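Local structure of putative (Helicobacter pylori J99, 4R7K) at residues Ile31-Trp37 and Leu154-Ser160; Ala117-Trp123 and Tyr138-Glu144. The protein is of unknown function but belongs to the SRPBCC superfamily, whose helix-grip fold commonly holds hydrophobic ligands, so it may bind a small molecule. All blocks are in the same frame, centred on the assembly; numbering follows the deposited sequence.

In the fold
Along the chain the segments come in the order 31-37, 117-123, 138-144, 154-160, so contact 2 is nested within the loop that contact 1 closes. Their centres lie about 11 Å apart. Both contacts involve one antiparallel sheet, in which strand 150-160 is the neighbour of strand 136-146 and strand 118-126 follows. Contact 2 is the hairpin pairing within this sheet; contact 1 lays the N-terminal loop over one of its faces. The other face carries His-139 and Trp-141 and meets helices 57-65 and 174-190, consistent with a helix-grip fold, in which a ligand pocket, if present, would probably lie between face and helices. On that face Thr-155 OG1 is hydrogen-bonded to His-139 NE2, tying both contacts.

Contact 1 of 2, residues Ile31-Trp37 and Leu154-Ser160; sequences IRWPKKW and LTQESQS
Trp-37 and Ser-158 come nearest in backbone, their CA atoms 5.8 Å apart, whereas at the other end Ile-31 CA and Gln-156 CA are separated by 8.1 Å. The loop with its 3-10 turn 35-37 thus closes down on strand 150-160 toward the strand's C-terminal end. There Ser-158 OG donates a 2.6 Å hydrogen bond to Trp-37 O, tilted 31° from the carbonyl plane; with OG anti to the backbone N (chi1 179°), the hydroxyl reaches up to the loop and also bonds Thr-42 OG1. The six-membered ring of Trp-37 extends farther along the strand, and its CZ3 comes within 3.6 Å of Ser-160 OG. A water joins that hydroxyl to Lys-36 O. Trp-33 drops its indole between Gln-156 and Ser-158. Its CZ2 lies 3.3 Å from Gln-156 OE1, which is at the ring edge, and the ring and amide planes are inclined by 30°. Ile-31 CG2 rests over one face of this indole, while Ile-31 CD1 touches Leu-154 CD2 at 4.0 Å. The Gln-156 amide has both ends engaged: OE1 accepts a hydrogen bond from a water, 2.8 Å away, which accepts one from Ile-31 N, and NE2 bonds Ser-47 on strand 44-53. Direct and water-mediated hydrogen bonds therefore join loop to sheet, the Trp-33 indole lying between the Gln-156 water bridge and the Ser-158 bond, that of Trp-37 beyond, toward the Ser-160 water.

Contact 2 of 2, residues Ala117-Trp123 and Tyr138-Glu144; sequences AILRLAW and YHAWLVE
Leu-121 O is approached by several groups of the facing strand: Trp-141 N-H bonds it at 2.7 Å, bent to 141° at the hydrogen, while Ala-140 CA-H makes a weaker contact and the Trp-141 ring presents its edge. This belongs to a regular antiparallel hairpin pairing in which Leu-119 with Val-143, Leu-121 with Trp-141 and Trp-123 with His-139 are hydrogen-bonded pairs, each joined by two N-H...O bonds. Their side chains share one face of the sheet. Trp-123 CG sits between the backbone N and the carbonyl carbon (chi1 61°), a rotamer that brings the indole alongside its strand neighbours. His-139 CB makes a CH-pi contact over the five-membered ring, 4.0 Å from its centroid. Trp-123 CH2 comes to 3.2 Å from Trp-141 NE1, the six-membered ring of Trp-123 and the five-membered ring of Trp-141 being inclined by 42°. A water at the edge of the imidazole, 2.7 Å from His-139 ND1, also accepts a hydrogen bond from Trp-123 NE1. His-139 NE2 bonds Thr-155 OG1, and the cluster extends to Trp-182 and His-179. On the other face the methyl of Ala-122 touches both Tyr-138 and Ala-140, its CB 3.5 Å from Tyr-138 OH and 3.8 Å from Ala-140 CB. Farther along, Leu-142 splits its branches: CD2 meets Ile-118 CD1 at 4.0 Å, and CD1 lies over one face of the Arg-120 guanidinium, whose NH1 bonds Ala-30 O. Glu-144, beside Ile-118, is salt-bridged to Arg-152. The hairpin thus separates two environments: a face whose Trp-123/His-139/Trp-141 cluster is held by the water at Trp-123 NE1 and His-139 ND1 and by Thr-155 at His-139 NE2, and a face of alanine, aliphatic and tyrosine side chains, with Arg-120 and Glu-144 bonded beyond the hairpin.

Contact 1 of 2, residues Ile31-Trp37 and Leu154-Ser160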
loop_
_atom_site.group_PDB
_atom_site.type_symbol
_atom_site.label_atom_id
_atom_site.label_comp_id
_atom_site.label_asym_id
_atom_site.label_seq_id
_atom_site.Cartn_x
_atom_site.Cartn_y
_atom_site.Cartn_z
ATOM N N ILE A 31 8.853 -19.858 14.527
ATOM C CA ILE A 31 8.965 -19.045 15.719
ATOM C C ILE A 31 8.371 -19.716 16.945
ATOM O O ILE A 31 7.319 -20.346 16.854
ATOM C CB ILE A 31 8.280 -17.690 15.482
ATOM C CG1 ILE A 31 9.208 -16.878 14.579
ATOM C CG2 ILE A 31 8.081 -16.953 16.818
ATOM C CD1 ILE A 31 8.632 -15.631 13.988
ATOM N N ARG A 32 9.074 -19.615 18.076
ATOM C CA ARG A 32 8.576 -20.174 19.354
ATOM C C ARG A 32 7.813 -19.053 20.077
ATOM O O ARG A 32 8.407 -18.061 20.467
ATOM C CB ARG A 32 9.711 -20.669 20.226
ATOM C CG ARG A 32 10.617 -21.690 19.564
ATOM C CD ARG A 32 11.666 -22.241 20.534
ATOM N NE ARG A 32 12.450 -23.295 19.884
ATOM C CZ ARG A 32 13.762 -23.277 19.658
ATOM N NH1 ARG A 32 14.543 -22.286 20.115
ATOM N NH2 ARG A 32 14.318 -24.317 19.033
ATOM N N TRP A 33 6.497 -19.202 20.240
ATOM C CA TRP A 33 5.676 -18.152 20.881
ATOM C C TRP A 33 5.352 -18.408 22.343
ATOM O O TRP A 33 4.930 -19.504 22.694
ATOM C CB TRP A 33 4.301 -18.019 20.176
ATOM C CG TRP A 33 4.385 -17.643 18.745
ATOM C CD1 TRP A 33 4.430 -18.490 17.714
ATOM C CD2 TRP A 33 4.445 -16.306 18.178
ATOM N NE1 TRP A 33 4.526 -17.797 16.525
ATOM C CE2 TRP A 33 4.571 -16.454 16.794
ATOM C CE3 TRP A 33 4.464 -15.026 18.714
ATOM C CZ2 TRP A 33 4.661 -15.375 15.938
ATOM C CZ3 TRP A 33 4.534 -13.955 17.873
ATOM C CH2 TRP A 33 4.649 -14.128 16.501
ATOM N N PRO A 34 5.494 -17.388 23.198
ATOM C CA PRO A 34 4.988 -17.583 24.535
ATOM C C PRO A 34 3.468 -17.788 24.408
ATOM O O PRO A 34 2.854 -17.281 23.464
ATOM C CB PRO A 34 5.362 -16.283 25.263
ATOM C CG PRO A 34 6.448 -15.676 24.443
ATOM C CD PRO A 34 6.174 -16.086 23.036
ATOM N N LYS A 35 2.882 -18.532 25.349
ATOM C CA LYS A 35 1.470 -18.891 25.323
ATOM C C LYS A 35 0.547 -17.699 25.068
ATOM O O LYS A 35 -0.375 -17.765 24.258
ATOM C CB LYS A 35 1.078 -19.518 26.653
ATOM C CG LYS A 35 -0.346 -20.023 26.692
ATOM C CD LYS A 35 -0.748 -20.367 28.100
ATOM C CE LYS A 35 -2.153 -20.907 28.129
ATOM N NZ LYS A 35 -2.498 -21.220 29.535
ATOM N N LYS A 36 0.832 -16.622 25.771
ATOM C CA LYS A 36 0.092 -15.377 25.695
ATOM C C LYS A 36 0.006 -14.733 24.299
ATOM O O LYS A 36 -0.924 -13.973 24.020
ATOM C CB LYS A 36 0.785 -14.422 26.673
ATOM C CG LYS A 36 0.370 -12.990 26.622
ATOM C CD LYS A 36 1.055 -12.218 27.734
ATOM C CE LYS A 36 0.676 -10.756 27.651
ATOM N NZ LYS A 36 1.353 -9.931 28.699
ATOM N N TRP A 37 0.982 -15.022 23.443
ATOM C CA TRP A 37 1.114 -14.373 22.137
ATOM C C TRP A 37 0.813 -15.245 20.931
ATOM O O TRP A 37 0.906 -14.758 19.782
ATOM C CB TRP A 37 2.541 -13.847 22.002
ATOM C CG TRP A 37 2.846 -12.807 23.027
ATOM C CD1 TRP A 37 3.680 -12.924 24.087
ATOM C CD2 TRP A 37 2.247 -11.507 23.123
ATOM N NE1 TRP A 37 3.663 -11.773 24.828
ATOM C CE2 TRP A 37 2.785 -10.885 24.263
ATOM C CE3 TRP A 37 1.315 -10.818 22.361
ATOM C CZ2 TRP A 37 2.432 -9.590 24.650
ATOM C CZ3 TRP A 37 0.988 -9.505 22.724
ATOM C CH2 TRP A 37 1.517 -8.919 23.863
ATOM N N LEU A 154 12.202 -14.203 8.377
ATOM C CA LEU A 154 10.810 -14.315 8.741
ATOM C C LEU A 154 10.584 -13.414 9.902
ATOM O O LEU A 154 11.314 -13.516 10.909
ATOM C CB LEU A 154 10.475 -15.739 9.182
ATOM C CG LEU A 154 9.053 -16.005 9.757
ATOM C CD1 LEU A 154 7.981 -15.915 8.700
ATOM C CD2 LEU A 154 8.988 -17.381 10.396
ATOM N N THR A 155 9.592 -12.521 9.788
ATOM C CA THR A 155 9.217 -11.712 10.900
ATOM C C THR A 155 7.678 -11.757 11.119
ATOM O O THR A 155 6.866 -11.613 10.182
ATOM C CB THR A 155 9.773 -10.287 10.815
ATOM O OG1 THR A 155 9.613 -9.658 12.092
ATOM C CG2 THR A 155 9.061 -9.473 9.749
ATOM N N GLN A 156 7.300 -11.954 12.366
ATOM C CA GLN A 156 5.905 -12.102 12.754
ATOM C C GLN A 156 5.655 -11.361 14.013
ATOM O O GLN A 156 6.503 -11.343 14.902
ATOM C CB GLN A 156 5.536 -13.578 12.934
ATOM C CG GLN A 156 5.734 -14.420 11.705
ATOM C CD GLN A 156 5.315 -15.869 11.871
ATOM O OE1 GLN A 156 5.514 -16.500 12.916
ATOM N NE2 GLN A 156 4.729 -16.405 10.829
ATOM N N GLU A 157 4.496 -10.696 14.094
ATOM C CA GLU A 157 4.146 -9.931 15.273
ATOM C C GLU A 157 2.705 -10.259 15.681
ATOM O O GLU A 157 1.788 -10.328 14.828
ATOM C CB GLU A 157 4.247 -8.409 15.015
ATOM C CG GLU A 157 3.911 -7.548 16.221
ATOM C CD GLU A 157 4.298 -6.063 16.062
ATOM O OE1 GLU A 157 3.496 -5.211 16.472
ATOM O OE2 GLU A 157 5.379 -5.732 15.510
ATOM N N SER A 158 2.533 -10.395 16.987
ATOM C CA SER A 158 1.251 -10.665 17.624
ATOM C C SER A 158 0.984 -9.455 18.516
ATOM O O SER A 158 1.873 -9.033 19.280
ATOM C CB SER A 158 1.384 -11.964 18.447
ATOM O OG SER A 158 0.175 -12.302 19.121
ATOM N N GLN A 159 -0.236 -8.930 18.467
ATOM C CA GLN A 159 -0.584 -7.703 19.141
ATOM C C GLN A 159 -1.866 -7.859 19.970
ATOM O O GLN A 159 -2.832 -8.530 19.541
ATOM C CB GLN A 159 -0.828 -6.594 18.115
ATOM C CG GLN A 159 0.272 -6.355 17.104
ATOM C CD GLN A 159 -0.054 -5.207 16.124
ATOM O OE1 GLN A 159 -1.190 -5.027 15.713
ATOM N NE2 GLN A 159 0.966 -4.440 15.747
ATOM N N SER A 160 -1.878 -7.207 21.120
ATOM C CA SER A 160 -3.042 -7.221 21.999
ATOM C C SER A 160 -3.430 -5.801 22.434
ATOM O O SER A 160 -2.571 -4.978 22.767
ATOM C CB SER A 160 -2.773 -8.073 23.234
ATOM O OG SER A 160 -2.574 -9.431 22.853
HETATM O O HOH W 1 6.644 -19.047 12.641
HETATM O O HOH W 2 -1.214 -10.987 24.770
#

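Contact 2 of 2, residues Ala117-Trp123 and Tyr138-Glu144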
loop_
_atom_site.group_PDB
_atom_site.type_symbol
_atom_site.label_atom_id
_atom_site.label_comp_id
_atom_site.label_asym_id
_atom_site.label_seq_id
_atom_site.Cartn_x
_atom_site.Cartn_y
_atom_site.Cartn_z
ATOM N N ALA A 117 23.938 -20.855 11.997
ATOM C CA ALA A 117 23.069 -20.738 10.831
ATOM C C ALA A 117 21.626 -20.308 11.090
ATOM O O ALA A 117 20.827 -20.350 10.189
ATOM C CB ALA A 117 23.075 -22.048 10.074
ATOM N N ILE A 118 21.323 -19.884 12.300
ATOM C CA ILE A 118 19.982 -19.447 12.631
ATOM C C ILE A 118 19.971 -18.508 13.829
ATOM O O ILE A 118 20.684 -18.712 14.840
ATOM C CB ILE A 118 19.047 -20.650 12.868
ATOM C CG1 ILE A 118 17.662 -20.146 13.265
ATOM C CG2 ILE A 118 19.651 -21.583 13.895
ATOM C CD1 ILE A 118 16.554 -21.189 13.317
ATOM N N LEU A 119 19.192 -17.440 13.678
ATOM C CA LEU A 119 18.972 -16.479 14.717
ATOM C C LEU A 119 17.502 -16.477 15.059
ATOM O O LEU A 119 16.649 -16.397 14.181
ATOM C CB LEU A 119 19.326 -15.049 14.259
ATOM C CG LEU A 119 18.848 -13.933 15.208
ATOM C CD1 LEU A 119 19.587 -14.029 16.519
ATOM C CD2 LEU A 119 19.040 -12.531 14.617
ATOM N N ARG A 120 17.216 -16.514 16.344
ATOM C CA ARG A 120 15.889 -16.285 16.874
ATOM C C ARG A 120 15.968 -15.079 17.794
ATOM O O ARG A 120 16.729 -15.058 18.779
ATOM C CB ARG A 120 15.396 -17.499 17.624
ATOM C CG ARG A 120 15.098 -18.676 16.700
ATOM C CD ARG A 120 14.934 -19.955 17.532
ATOM N NE ARG A 120 14.617 -21.121 16.715
ATOM C CZ ARG A 120 13.395 -21.427 16.312
ATOM N NH1 ARG A 120 12.380 -20.631 16.595
ATOM N NH2 ARG A 120 13.194 -22.501 15.590
ATOM N N LEU A 121 15.175 -14.070 17.488
ATOM C CA LEU A 121 15.205 -12.835 18.248
ATOM C C LEU A 121 13.783 -12.316 18.396
ATOM O O LEU A 121 13.016 -12.346 17.451
ATOM C CB LEU A 121 16.041 -11.786 17.506
ATOM C CG LEU A 121 15.979 -10.337 18.034
ATOM C CD1 LEU A 121 16.716 -10.276 19.353
ATOM C CD2 LEU A 121 16.665 -9.415 17.034
ATOM N N ALA A 122 13.402 -11.929 19.607
ATOM C CA ALA A 122 12.076 -11.358 19.796
ATOM C C ALA A 122 12.062 -10.359 20.931
ATOM O O ALA A 122 12.828 -10.493 21.892
ATOM C CB ALA A 122 11.043 -12.455 20.056
ATOM N N TRP A 123 11.211 -9.346 20.801
ATOM C CA TRP A 123 10.981 -8.382 21.860
ATOM C C TRP A 123 9.501 -8.140 22.095
ATOM O O TRP A 123 8.654 -8.241 21.154
ATOM C CB TRP A 123 11.658 -7.058 21.579
ATOM C CG TRP A 123 11.216 -6.322 20.335
ATOM C CD1 TRP A 123 10.101 -5.551 20.190
ATOM C CD2 TRP A 123 11.936 -6.219 19.107
ATOM N NE1 TRP A 123 10.058 -5.023 18.944
ATOM C CE2 TRP A 123 11.190 -5.395 18.259
ATOM C CE3 TRP A 123 13.146 -6.756 18.646
ATOM C CZ2 TRP A 123 11.574 -5.128 16.938
ATOM C CZ3 TRP A 123 13.544 -6.475 17.345
ATOM C CH2 TRP A 123 12.771 -5.653 16.513
ATOM N N TYR A 138 4.336 -8.516 20.642
ATOM C CA TYR A 138 5.483 -9.432 20.712
ATOM C C TYR A 138 5.933 -9.580 19.273
ATOM O O TYR A 138 5.190 -10.107 18.435
ATOM C CB TYR A 138 5.079 -10.756 21.318
ATOM C CG TYR A 138 6.226 -11.717 21.592
ATOM C CD1 TYR A 138 6.907 -11.701 22.809
ATOM C CD2 TYR A 138 6.579 -12.689 20.676
ATOM C CE1 TYR A 138 7.940 -12.598 23.064
ATOM C CE2 TYR A 138 7.632 -13.570 20.926
ATOM C CZ TYR A 138 8.296 -13.531 22.115
ATOM O OH TYR A 138 9.321 -14.441 22.343
ATOM N N HIS A 139 7.108 -9.056 18.955
ATOM C CA HIS A 139 7.608 -9.046 17.585
ATOM C C HIS A 139 8.803 -9.989 17.488
ATOM O O HIS A 139 9.822 -9.778 18.111
ATOM C CB HIS A 139 8.050 -7.644 17.278
ATOM C CG HIS A 139 8.463 -7.421 15.864
ATOM N ND1 HIS A 139 8.636 -6.159 15.344
ATOM C CD2 HIS A 139 8.616 -8.279 14.828
ATOM C CE1 HIS A 139 8.987 -6.255 14.074
ATOM N NE2 HIS A 139 8.982 -7.531 13.738
ATOM N N ALA A 140 8.650 -11.041 16.698
ATOM C CA ALA A 140 9.651 -12.086 16.626
ATOM C C ALA A 140 10.259 -12.142 15.246
ATOM O O ALA A 140 9.614 -11.787 14.212
ATOM C CB ALA A 140 9.029 -13.421 16.972
ATOM N N TRP A 141 11.487 -12.618 15.232
ATOM C CA TRP A 141 12.260 -12.719 14.037
ATOM C C TRP A 141 12.968 -14.041 14.001
ATOM O O TRP A 141 13.449 -14.553 15.050
ATOM C CB TRP A 141 13.344 -11.618 13.998
ATOM C CG TRP A 141 12.891 -10.196 13.968
ATOM C CD1 TRP A 141 12.448 -9.456 15.031
ATOM C CD2 TRP A 141 12.906 -9.306 12.840
ATOM N NE1 TRP A 141 12.174 -8.166 14.623
ATOM C CE2 TRP A 141 12.445 -8.050 13.288
ATOM C CE3 TRP A 141 13.287 -9.443 11.492
ATOM C CZ2 TRP A 141 12.301 -6.962 12.431
ATOM C CZ3 TRP A 141 13.124 -8.357 10.635
ATOM C CH2 TRP A 141 12.671 -7.131 11.111
ATOM N N LEU A 142 13.096 -14.570 12.787
ATOM C CA LEU A 142 13.843 -15.783 12.531
ATOM C C LEU A 142 14.622 -15.578 11.252
ATOM O O LEU A 142 14.029 -15.409 10.175
ATOM C CB LEU A 142 12.903 -16.982 12.406
ATOM C CG LEU A 142 13.574 -18.364 12.525
ATOM C CD1 LEU A 142 12.497 -19.411 12.833
ATOM C CD2 LEU A 142 14.308 -18.681 11.231
ATOM N N VAL A 143 15.948 -15.561 11.380
ATOM C CA VAL A 143 16.861 -15.393 10.245
ATOM C C VAL A 143 17.624 -16.711 10.128
ATOM O O VAL A 143 18.191 -17.170 11.124
ATOM C CB VAL A 143 17.874 -14.239 10.477
ATOM C CG1 VAL A 143 18.778 -14.074 9.245
ATOM C CG2 VAL A 143 17.182 -12.904 10.740
ATOM N N GLU A 144 17.634 -17.329 8.938
ATOM C CA GLU A 144 18.356 -18.566 8.753
ATOM C C GLU A 144 18.931 -18.792 7.377
ATOM O O GLU A 144 18.432 -18.292 6.350
ATOM C CB GLU A 144 17.500 -19.789 9.133
ATOM C CG GLU A 144 16.290 -20.003 8.266
ATOM C CD GLU A 144 15.516 -21.262 8.655
ATOM O OE1 GLU A 144 16.134 -22.177 9.262
ATOM O OE2 GLU A 144 14.298 -21.345 8.341
HETATM O O HOH W 3 8.000 -3.938 16.675
#